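Local atomic coordinates of DNA polymerase III subunit beta (Deinococcus radiodurans, PDB entry 4TRT), a protein that probably tethers DNA polymerases and other proteins to DNA as a ring-shaped head-to-tail homodimer, and so makes replication processive. Residues Asn28-Ala33 with Ile112-Pro117; Leu34-Ser39 with Leu43-Thr48; Phe68-His73 with Gln94-Arg99. One frame throughout, in Å; residues are numbered along the deposited sequence.

Contact 1: Asn28-Ala33 with Ile112-Pro117; sequences NPLLTA and IEAYPP
A type I beta turn, Leu30 to Ala33, leading into strand 33-38 of the N-terminal domain, packs against Ala114 and Tyr115, where a short 3-10 segment (112-114) gives way to extended chain. Two side chains on each segment carry the contact, and no direct hydrogen bond crosses it. On the outer side the CD1 branch of Leu30 presses on Ala114 CB at 3.4 Å, tighter than usual for two carbons. Its other branch turns to the tyrosine, with Leu30 CD2 lying 4.2 Å from Tyr115 CD2. With CG anti to the backbone N (chi1 -164°), the tyrosine ring extends toward the turn, and its CE2 edge meets Leu30 O at 3.4 Å, close to the ring plane. That carbonyl already accepts the turn bond from Ala33 N. Ala33 CB approaches the same atom, Tyr115 CE2, at 4.3 Å, from off the ring plane and on the side away from Pro116 CD. One ring face is covered from within its own segment by Pro116 CD, which sits toward the rim.

The polar end of the tyrosine joins the turn through water. Water 1 lies in the ring plane, 2.7 Å from Tyr115 OH, and also hydrogen-bonds to Leu31 O and Ala33 O, each at 2.8 Å, so the hydroxyl and two turn carbonyls share a single bridge. Ahead of the turn, Asn28 OD1 accepts from Leu30 N at 3.0 Å in an Asx turn, which fixes the chain just where Leu30 projects.

Tyr115 lies where strand 33-38 begins and strand 42-48 ends, touching Lys35 and Thr48, and it also meets Val69 on strand 68-71. Ile112 also rests on Val69, while Leu31 turns to Pro23 and Ser26 in the loop following helix 8-21.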
loop_
_atom_site.group_PDB
_atom_site.type_symbol
_atom_site.label_atom_id
_atom_site.label_comp_id
_atom_site.label_asym_id
_atom_site.label_seq_id
_atom_site.Cartn_x
_atom_site.Cartn_y
_atom_site.Cartn_z
ATOM N N ASN A 28 1.227 -15.643 24.927
ATOM C CA ASN A 28 0.007 -16.298 25.403
ATOM C C ASN A 28 -0.648 -17.063 24.256
ATOM O O ASN A 28 -1.190 -16.451 23.331
ATOM C CB ASN A 28 -0.957 -15.232 25.962
ATOM C CG ASN A 28 -2.249 -15.814 26.513
ATOM O OD1 ASN A 28 -2.612 -16.943 26.221
ATOM N ND2 ASN A 28 -2.962 -15.017 27.307
ATOM N N PRO A 29 -0.643 -18.403 24.324
ATOM C CA PRO A 29 -1.092 -19.178 23.167
ATOM C C PRO A 29 -2.572 -19.005 22.811
ATOM O O PRO A 29 -2.947 -19.268 21.689
ATOM C CB PRO A 29 -0.793 -20.633 23.570
ATOM C CG PRO A 29 -0.767 -20.628 25.054
ATOM C CD PRO A 29 -0.316 -19.258 25.482
ATOM N N LEU A 30 -3.395 -18.558 23.757
ATOM C CA LEU A 30 -4.834 -18.400 23.531
ATOM C C LEU A 30 -5.232 -16.985 23.144
ATOM O O LEU A 30 -6.330 -16.777 22.658
ATOM C CB LEU A 30 -5.619 -18.831 24.778
ATOM C CG LEU A 30 -5.951 -20.322 24.850
ATOM C CD1 LEU A 30 -6.505 -20.662 26.221
ATOM C CD2 LEU A 30 -6.930 -20.704 23.733
ATOM N N LEU A 31 -4.353 -16.011 23.365
ATOM C CA LEU A 31 -4.688 -14.614 23.098
ATOM C C LEU A 31 -4.917 -14.366 21.591
ATOM O O LEU A 31 -5.681 -13.481 21.219
ATOM C CB LEU A 31 -3.607 -13.694 23.648
ATOM C CG LEU A 31 -3.897 -12.193 23.573
ATOM C CD1 LEU A 31 -5.222 -11.832 24.232
ATOM C CD2 LEU A 31 -2.744 -11.420 24.217
ATOM N N THR A 32 -4.289 -15.189 20.757
ATOM C CA THR A 32 -4.419 -15.102 19.310
ATOM C C THR A 32 -5.648 -15.860 18.785
ATOM O O THR A 32 -5.877 -15.883 17.577
ATOM C CB THR A 32 -3.150 -15.661 18.630
ATOM O OG1 THR A 32 -2.872 -16.956 19.156
ATOM C CG2 THR A 32 -1.965 -14.775 18.909
ATOM N N ALA A 33 -6.415 -16.485 19.682
ATOM C CA ALA A 33 -7.581 -17.266 19.297
ATOM C C ALA A 33 -8.841 -16.410 19.133
ATOM O O ALA A 33 -8.992 -15.349 19.751
ATOM C CB ALA A 33 -7.847 -18.364 20.304
ATOM N N ILE A 112 -10.787 -24.416 24.329
ATOM C CA ILE A 112 -11.902 -23.505 24.663
ATOM C C ILE A 112 -12.078 -23.358 26.194
ATOM O O ILE A 112 -12.333 -22.259 26.689
ATOM C CB ILE A 112 -13.218 -24.007 24.018
ATOM C CG1 ILE A 112 -14.410 -23.104 24.342
ATOM C CG2 ILE A 112 -13.546 -25.418 24.484
ATOM C CD1 ILE A 112 -14.313 -21.716 23.783
ATOM N N GLU A 113 -11.901 -24.450 26.937
ATOM C CA GLU A 113 -12.043 -24.417 28.408
ATOM C C GLU A 113 -11.106 -23.418 29.082
ATOM O O GLU A 113 -11.445 -22.863 30.117
ATOM C CB GLU A 113 -11.821 -25.804 29.022
ATOM C CG GLU A 113 -12.822 -26.866 28.581
ATOM C CD GLU A 113 -14.251 -26.540 28.985
ATOM O OE1 GLU A 113 -14.710 -27.055 30.037
ATOM O OE2 GLU A 113 -14.909 -25.764 28.258
ATOM N N ALA A 114 -9.941 -23.184 28.490
ATOM C CA ALA A 114 -8.973 -22.247 29.045
ATOM C C ALA A 114 -9.146 -20.802 28.556
ATOM O O ALA A 114 -8.445 -19.918 29.041
ATOM C CB ALA A 114 -7.558 -22.726 28.750
ATOM N N TYR A 115 -10.038 -20.558 27.591
ATOM C CA TYR A 115 -10.272 -19.193 27.099
ATOM C C TYR A 115 -11.191 -18.431 28.075
ATOM O O TYR A 115 -12.202 -18.977 28.504
ATOM C CB TYR A 115 -10.872 -19.189 25.678
ATOM C CG TYR A 115 -10.753 -17.836 25.016
ATOM C CD1 TYR A 115 -11.708 -16.848 25.236
ATOM C CD2 TYR A 115 -9.657 -17.520 24.224
ATOM C CE1 TYR A 115 -11.589 -15.584 24.664
ATOM C CE2 TYR A 115 -9.529 -16.267 23.656
ATOM C CZ TYR A 115 -10.500 -15.299 23.881
ATOM O OH TYR A 115 -10.370 -14.054 23.320
ATOM N N PRO A 116 -10.857 -17.165 28.414
ATOM C CA PRO A 116 -11.631 -16.441 29.436
ATOM C C PRO A 116 -13.077 -16.160 29.039
ATOM O O PRO A 116 -13.329 -15.839 27.890
ATOM C CB PRO A 116 -10.884 -15.100 29.555
ATOM C CG PRO A 116 -10.226 -14.924 28.227
ATOM C CD PRO A 116 -9.756 -16.321 27.907
ATOM N N PRO A 117 -14.015 -16.254 29.999
ATOM C CA PRO A 117 -15.366 -15.815 29.689
ATOM C C PRO A 117 -15.366 -14.307 29.487
ATOM O O PRO A 117 -14.909 -13.577 30.365
ATOM C CB PRO A 117 -16.158 -16.197 30.943
ATOM C CG PRO A 117 -15.153 -16.174 32.042
ATOM C CD PRO A 117 -13.875 -16.654 31.414
HETATM O O HOH W 1 -8.457 -13.318 21.570
#

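Contact 2: Leu34-Ser39 with Leu43-Thr48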
loop_
_atom_site.group_PDB
_atom_site.type_symbol
_atom_site.label_atom_id
_atom_site.label_comp_id
_atom_site.label_asym_id
_atom_site.label_seq_id
_atom_site.Cartn_x
_atom_site.Cartn_y
_atom_site.Cartn_z
ATOM N N LEU A 34 -9.723 -16.895 18.267
ATOM C CA LEU A 34 -11.077 -16.390 18.125
ATOM C C LEU A 34 -11.962 -17.363 18.879
ATOM O O LEU A 34 -11.832 -18.585 18.700
ATOM C CB LEU A 34 -11.461 -16.386 16.643
ATOM C CG LEU A 34 -12.901 -16.046 16.260
ATOM C CD1 LEU A 34 -13.161 -14.565 16.520
ATOM C CD2 LEU A 34 -13.107 -16.349 14.788
ATOM N N LYS A 35 -12.864 -16.850 19.711
ATOM C CA LYS A 35 -13.864 -17.696 20.323
ATOM C C LYS A 35 -15.130 -17.653 19.483
ATOM O O LYS A 35 -15.549 -16.581 19.016
ATOM C CB LYS A 35 -14.160 -17.277 21.759
ATOM C CG LYS A 35 -15.167 -18.188 22.442
ATOM C CD LYS A 35 -15.121 -18.105 23.961
ATOM C CE LYS A 35 -16.069 -17.073 24.527
ATOM N NZ LYS A 35 -15.923 -16.952 26.013
ATOM N N VAL A 36 -15.712 -18.825 19.239
ATOM C CA VAL A 36 -16.950 -18.912 18.454
ATOM C C VAL A 36 -18.005 -19.606 19.296
ATOM O O VAL A 36 -17.819 -20.741 19.719
ATOM C CB VAL A 36 -16.764 -19.682 17.130
ATOM C CG1 VAL A 36 -18.080 -19.704 16.360
ATOM C CG2 VAL A 36 -15.670 -19.049 16.290
ATOM N N GLU A 37 -19.084 -18.893 19.581
ATOM C CA GLU A 37 -20.175 -19.428 20.358
ATOM C C GLU A 37 -21.339 -19.550 19.427
ATOM O O GLU A 37 -21.622 -18.624 18.665
ATOM C CB GLU A 37 -20.561 -18.492 21.501
ATOM C CG GLU A 37 -19.619 -18.552 22.680
ATOM C CD GLU A 37 -19.886 -17.447 23.681
ATOM O OE1 GLU A 37 -19.917 -16.270 23.261
ATOM O OE2 GLU A 37 -20.074 -17.758 24.878
ATOM N N THR A 38 -22.005 -20.698 19.478
ATOM C CA THR A 38 -23.102 -20.976 18.578
ATOM C C THR A 38 -24.389 -21.129 19.366
ATOM O O THR A 38 -24.396 -21.585 20.508
ATOM C CB THR A 38 -22.826 -22.227 17.709
ATOM O OG1 THR A 38 -22.516 -23.361 18.536
ATOM C CG2 THR A 38 -21.661 -21.957 16.729
ATOM N N SER A 39 -25.477 -20.717 18.737
ATOM C CA SER A 39 -26.822 -20.926 19.256
ATOM C C SER A 39 -27.723 -21.057 18.026
ATOM O O SER A 39 -27.221 -21.034 16.897
ATOM C CB SER A 39 -27.236 -19.764 20.167
ATOM O OG SER A 39 -26.712 -18.522 19.719
ATOM N N LEU A 43 -23.929 -17.330 15.047
ATOM C CA LEU A 43 -22.605 -17.448 15.613
ATOM C C LEU A 43 -22.247 -16.121 16.273
ATOM O O LEU A 43 -22.446 -15.059 15.688
ATOM C CB LEU A 43 -21.574 -17.731 14.516
ATOM C CG LEU A 43 -21.831 -18.794 13.436
ATOM C CD1 LEU A 43 -20.908 -18.542 12.258
ATOM C CD2 LEU A 43 -21.631 -20.200 13.950
ATOM N N THR A 44 -21.684 -16.193 17.471
ATOM C CA THR A 44 -21.093 -15.026 18.114
ATOM C C THR A 44 -19.583 -15.221 18.097
ATOM O O THR A 44 -19.071 -16.180 18.661
ATOM C CB THR A 44 -21.637 -14.863 19.541
ATOM O OG1 THR A 44 -23.046 -14.659 19.460
ATOM C CG2 THR A 44 -21.024 -13.657 20.269
ATOM N N LEU A 45 -18.899 -14.318 17.402
ATOM C CA LEU A 45 -17.448 -14.327 17.266
ATOM C C LEU A 45 -16.872 -13.339 18.278
ATOM O O LEU A 45 -17.284 -12.177 18.300
ATOM C CB LEU A 45 -17.055 -13.882 15.849
ATOM C CG LEU A 45 -17.768 -14.522 14.648
ATOM C CD1 LEU A 45 -17.425 -13.816 13.343
ATOM C CD2 LEU A 45 -17.413 -15.997 14.544
ATOM N N SER A 46 -15.921 -13.773 19.107
ATOM C CA SER A 46 -15.377 -12.865 20.099
ATOM C C SER A 46 -13.875 -13.060 20.356
ATOM O O SER A 46 -13.296 -14.131 20.076
ATOM C CB SER A 46 -16.193 -12.955 21.396
ATOM O OG SER A 46 -15.864 -14.117 22.137
ATOM N N GLY A 47 -13.263 -11.998 20.873
ATOM C CA GLY A 47 -11.847 -12.005 21.237
ATOM C C GLY A 47 -11.420 -10.759 21.997
ATOM O O GLY A 47 -12.227 -9.856 22.256
ATOM N N THR A 48 -10.145 -10.713 22.370
ATOM C CA THR A 48 -9.621 -9.610 23.147
ATOM C C THR A 48 -8.184 -9.328 22.731
ATOM O O THR A 48 -7.508 -10.206 22.191
ATOM C CB THR A 48 -9.676 -9.920 24.655
ATOM O OG1 THR A 48 -9.296 -8.764 25.413
ATOM C CG2 THR A 48 -8.725 -11.068 25.001
HETATM O O HOH W 2 -17.871 -15.619 21.251
HETATM O O HOH W 3 -24.385 -17.423 19.218
#
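Val36 faces Leu45 and Thr38 faces Leu43 on the close-packed side of this antiparallel pair of strands, while Glu37, Thr44 and Ser46 share the other side with water. Between the two sides runs a regular ladder. Lys35 and Ser46 form one hydrogen-bonded pair, in which Lys35 N to Ser46 O and Ser46 N to Lys35 O are both 2.8 Å. Glu37 and Thr44 form the next, and its bond from Thr44 N to Glu37 O, at 2.7 Å, is almost straight (176° at the hydrogen).

On the apolar side, Val36 and Leu45 lie alongside each other, Val36 CG2 meeting Leu45 CD2 at 3.9 Å. Thr38 and Leu43 are likewise side by side but closer, with Thr38 CG2 only 3.3 Å from Leu43 CD2, a tight fit for two methyls. The threonine methyl can face the leucine because its hydroxyl, at chi1 55°, turns off to bond Glu66 O. Leu34 closes the row, its CD1 lying 4.0 Å from Leu45 CB.

Across the sheet the packing is looser. Glu37 and Thr44 cross obliquely, and Glu37 OE1 comes no nearer than 4.1 Å to Thr44 CG2. Water fills in for direct contact: water 2 links Glu37 OE1, Thr44 O and Ser46 OG, while water 3 donates to Glu37 O and accepts from both Ser39 OG and Thr44 OG1. Lys35 CB lies 3.6 Å from Ser46 OG and the bend at chi3 brings CE back to 3.8 Å from it, while NZ beyond makes a weak hydrogen bond to Pro116 O.

Leu34 and Leu45 meet Leu15 and Leu18 of helix 8-21. This is a beta hairpin with one face packed on helices and the other partly hydrated, as in the domains of DNA polymerase processivity rings, where sheets back onto helices.

Contact 3: Phe68-His73 with Gln94-Arg99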
loop_
_atom_site.group_PDB
_atom_site.type_symbol
_atom_site.label_atom_id
_atom_site.label_comp_id
_atom_site.label_asym_id
_atom_site.label_seq_id
_atom_site.Cartn_x
_atom_site.Cartn_y
_atom_site.Cartn_z
ATOM N N PHE A 68 -16.171 -23.259 20.505
ATOM C CA PHE A 68 -14.799 -23.654 20.196
ATOM C C PHE A 68 -13.923 -22.433 19.996
ATOM O O PHE A 68 -14.437 -21.325 19.835
ATOM C CB PHE A 68 -14.756 -24.550 18.934
ATOM C CG PHE A 68 -15.288 -23.895 17.697
ATOM C CD1 PHE A 68 -16.641 -23.971 17.378
ATOM C CD2 PHE A 68 -14.447 -23.220 16.832
ATOM C CE1 PHE A 68 -17.132 -23.381 16.223
ATOM C CE2 PHE A 68 -14.932 -22.614 15.679
ATOM C CZ PHE A 68 -16.285 -22.694 15.375
ATOM N N VAL A 69 -12.606 -22.653 19.996
ATOM C CA VAL A 69 -11.635 -21.637 19.619
ATOM C C VAL A 69 -10.783 -22.109 18.433
ATOM O O VAL A 69 -10.483 -23.292 18.289
ATOM C CB VAL A 69 -10.722 -21.219 20.793
ATOM C CG1 VAL A 69 -11.543 -20.600 21.931
ATOM C CG2 VAL A 69 -9.878 -22.390 21.293
ATOM N N VAL A 70 -10.415 -21.163 17.582
ATOM C CA VAL A 70 -9.537 -21.402 16.448
ATOM C C VAL A 70 -8.626 -20.173 16.299
ATOM O O VAL A 70 -8.988 -19.083 16.748
ATOM C CB VAL A 70 -10.320 -21.610 15.126
ATOM C CG1 VAL A 70 -10.876 -23.022 15.008
ATOM C CG2 VAL A 70 -11.419 -20.558 14.985
ATOM N N PRO A 71 -7.440 -20.339 15.687
ATOM C CA PRO A 71 -6.579 -19.173 15.436
ATOM C C PRO A 71 -7.320 -18.151 14.553
ATOM O O PRO A 71 -7.786 -18.500 13.458
ATOM C CB PRO A 71 -5.363 -19.759 14.707
ATOM C CG PRO A 71 -5.426 -21.234 14.920
ATOM C CD PRO A 71 -6.876 -21.575 15.115
ATOM N N ALA A 72 -7.439 -16.920 15.044
ATOM C CA ALA A 72 -8.305 -15.926 14.435
ATOM C C ALA A 72 -7.880 -15.533 13.021
ATOM O O ALA A 72 -8.728 -15.440 12.133
ATOM C CB ALA A 72 -8.402 -14.689 15.321
ATOM N N HIS A 73 -6.588 -15.302 12.801
ATOM C CA HIS A 73 -6.143 -14.783 11.497
ATOM C C HIS A 73 -6.156 -15.831 10.426
ATOM O O HIS A 73 -6.530 -15.559 9.276
ATOM C CB HIS A 73 -4.788 -14.109 11.615
ATOM C CG HIS A 73 -4.829 -12.879 12.466
ATOM N ND1 HIS A 73 -4.850 -12.946 13.817
ATOM C CD2 HIS A 73 -4.896 -11.527 12.135
ATOM C CE1 HIS A 73 -4.929 -11.712 14.325
ATOM N NE2 HIS A 73 -4.953 -10.836 13.304
ATOM N N GLN A 94 -11.646 -32.320 17.649
ATOM C CA GLN A 94 -10.857 -31.082 17.702
ATOM C C GLN A 94 -10.585 -30.499 16.298
ATOM O O GLN A 94 -9.567 -29.837 16.059
ATOM C CB GLN A 94 -9.538 -31.326 18.460
ATOM C CG GLN A 94 -9.652 -31.403 20.006
ATOM C CD GLN A 94 -9.182 -30.100 20.686
ATOM O OE1 GLN A 94 -9.842 -29.038 20.629
ATOM N NE2 GLN A 94 -8.012 -30.175 21.318
ATOM N N GLU A 95 -11.527 -30.705 15.384
ATOM C CA GLU A 95 -11.349 -30.297 14.012
ATOM C C GLU A 95 -12.559 -29.505 13.520
ATOM O O GLU A 95 -13.675 -30.010 13.544
ATOM C CB GLU A 95 -11.149 -31.542 13.149
ATOM C CG GLU A 95 -10.542 -31.250 11.792
ATOM C CD GLU A 95 -10.113 -32.518 11.066
ATOM O OE1 GLU A 95 -10.981 -33.187 10.464
ATOM O OE2 GLU A 95 -8.909 -32.826 11.093
ATOM N N LEU A 96 -12.332 -28.257 13.109
ATOM C CA LEU A 96 -13.357 -27.466 12.432
ATOM C C LEU A 96 -13.240 -27.621 10.914
ATOM O O LEU A 96 -12.209 -27.280 10.315
ATOM C CB LEU A 96 -13.237 -25.990 12.777
ATOM C CG LEU A 96 -14.293 -25.089 12.112
ATOM C CD1 LEU A 96 -15.621 -25.317 12.822
ATOM C CD2 LEU A 96 -13.906 -23.615 12.123
ATOM N N SER A 97 -14.303 -28.113 10.289
ATOM C CA SER A 97 -14.354 -28.203 8.839
ATOM C C SER A 97 -15.004 -26.937 8.272
ATOM O O SER A 97 -16.018 -26.458 8.797
ATOM C CB SER A 97 -15.112 -29.454 8.415
ATOM O OG SER A 97 -14.371 -30.594 8.794
ATOM N N VAL A 98 -14.408 -26.385 7.216
ATOM C CA VAL A 98 -14.921 -25.163 6.586
ATOM C C VAL A 98 -15.041 -25.482 5.091
ATOM O O VAL A 98 -14.018 -25.763 4.424
ATOM C CB VAL A 98 -13.975 -23.968 6.800
ATOM C CG1 VAL A 98 -14.598 -22.681 6.278
ATOM C CG2 VAL A 98 -13.572 -23.823 8.268
ATOM N N ARG A 99 -16.279 -25.518 4.593
ATOM C CA ARG A 99 -16.582 -26.067 3.271
ATOM C C ARG A 99 -17.388 -25.101 2.438
ATOM O O ARG A 99 -18.310 -24.459 2.938
ATOM C CB ARG A 99 -17.415 -27.360 3.368
ATOM C CG ARG A 99 -16.680 -28.528 3.978
ATOM C CD ARG A 99 -17.495 -29.802 3.856
ATOM N NE ARG A 99 -16.834 -30.882 4.570
ATOM C CZ ARG A 99 -17.140 -31.314 5.793
ATOM N NH1 ARG A 99 -18.148 -30.801 6.479
ATOM N NH2 ARG A 99 -16.430 -32.307 6.321
#
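The backbones of strand 68-71 and strand 95-99 stand well apart, 8.2 Å at their nearest CA atoms, those of Val70 and Leu96, and share no hydrogen bond, so side chains alone bridge them. Leu96 does this with both of its methyls. Its CG, anti to the backbone N (chi1 -179°), holds the fork out toward Phe68 and Val70. CD1 comes to 3.7 Å from Phe68 CZ, and CD2 to 3.8 Å from Phe68 CE2, so the far end of the ring rests against both branches. The phenylalanine and leucine side chains cross at about a right angle, and the CD1 methyl meets the ring obliquely. Phe68 reaches this place with CG set between the backbone N and the carbonyl carbon (chi1 60°). Val70, two residues on and also directed at the facing strand, adds a looser contact: its CG1 is 4.2 Å from Leu96 CD2. All three residues are buried, and the interface is purely apolar and small. Replacing Phe68 with an alanine would probably open a gap beside both Leu96 methyls and leave that side chain freer to turn, with Val70 as the neighbour remaining from strand 68-71.

The contact joins two sheets of the N-terminal domain. Strand 68-71 lies beside strand 33-38, where Phe68 also packs on Val36, whereas strand 95-100 runs between strands 86-92 and 103-108. Leu91 of strand 86-92 touches Phe68 too, and Thr109, just past strand 103-108, meets Val70; Pro71 then takes the N-cap position, right before helix 72-81.

In the fold
The three contacts cluster in the N-terminal domain, their centres 11 to 13 Å apart. Contact 2 and contact 3 share a sheet: strand 68-71 continues the hairpin's ladder through probable hydrogen bonds from Leu34 N to Val70 O (2.8 Å) and from Val36 N to Phe68 O (2.9 Å). Contact 1 lies at the hairpin's open end, where Tyr115 OH packs 3.3 Å from Gly47 CA. It also reaches contact 3, through a probable hydrogen bond from Ala72 N to Thr32 O (3.2 Å) and through Ile112 CD1 packing on Val69 CG1. Along the chain, contact 1 encloses the other two, which follow in series.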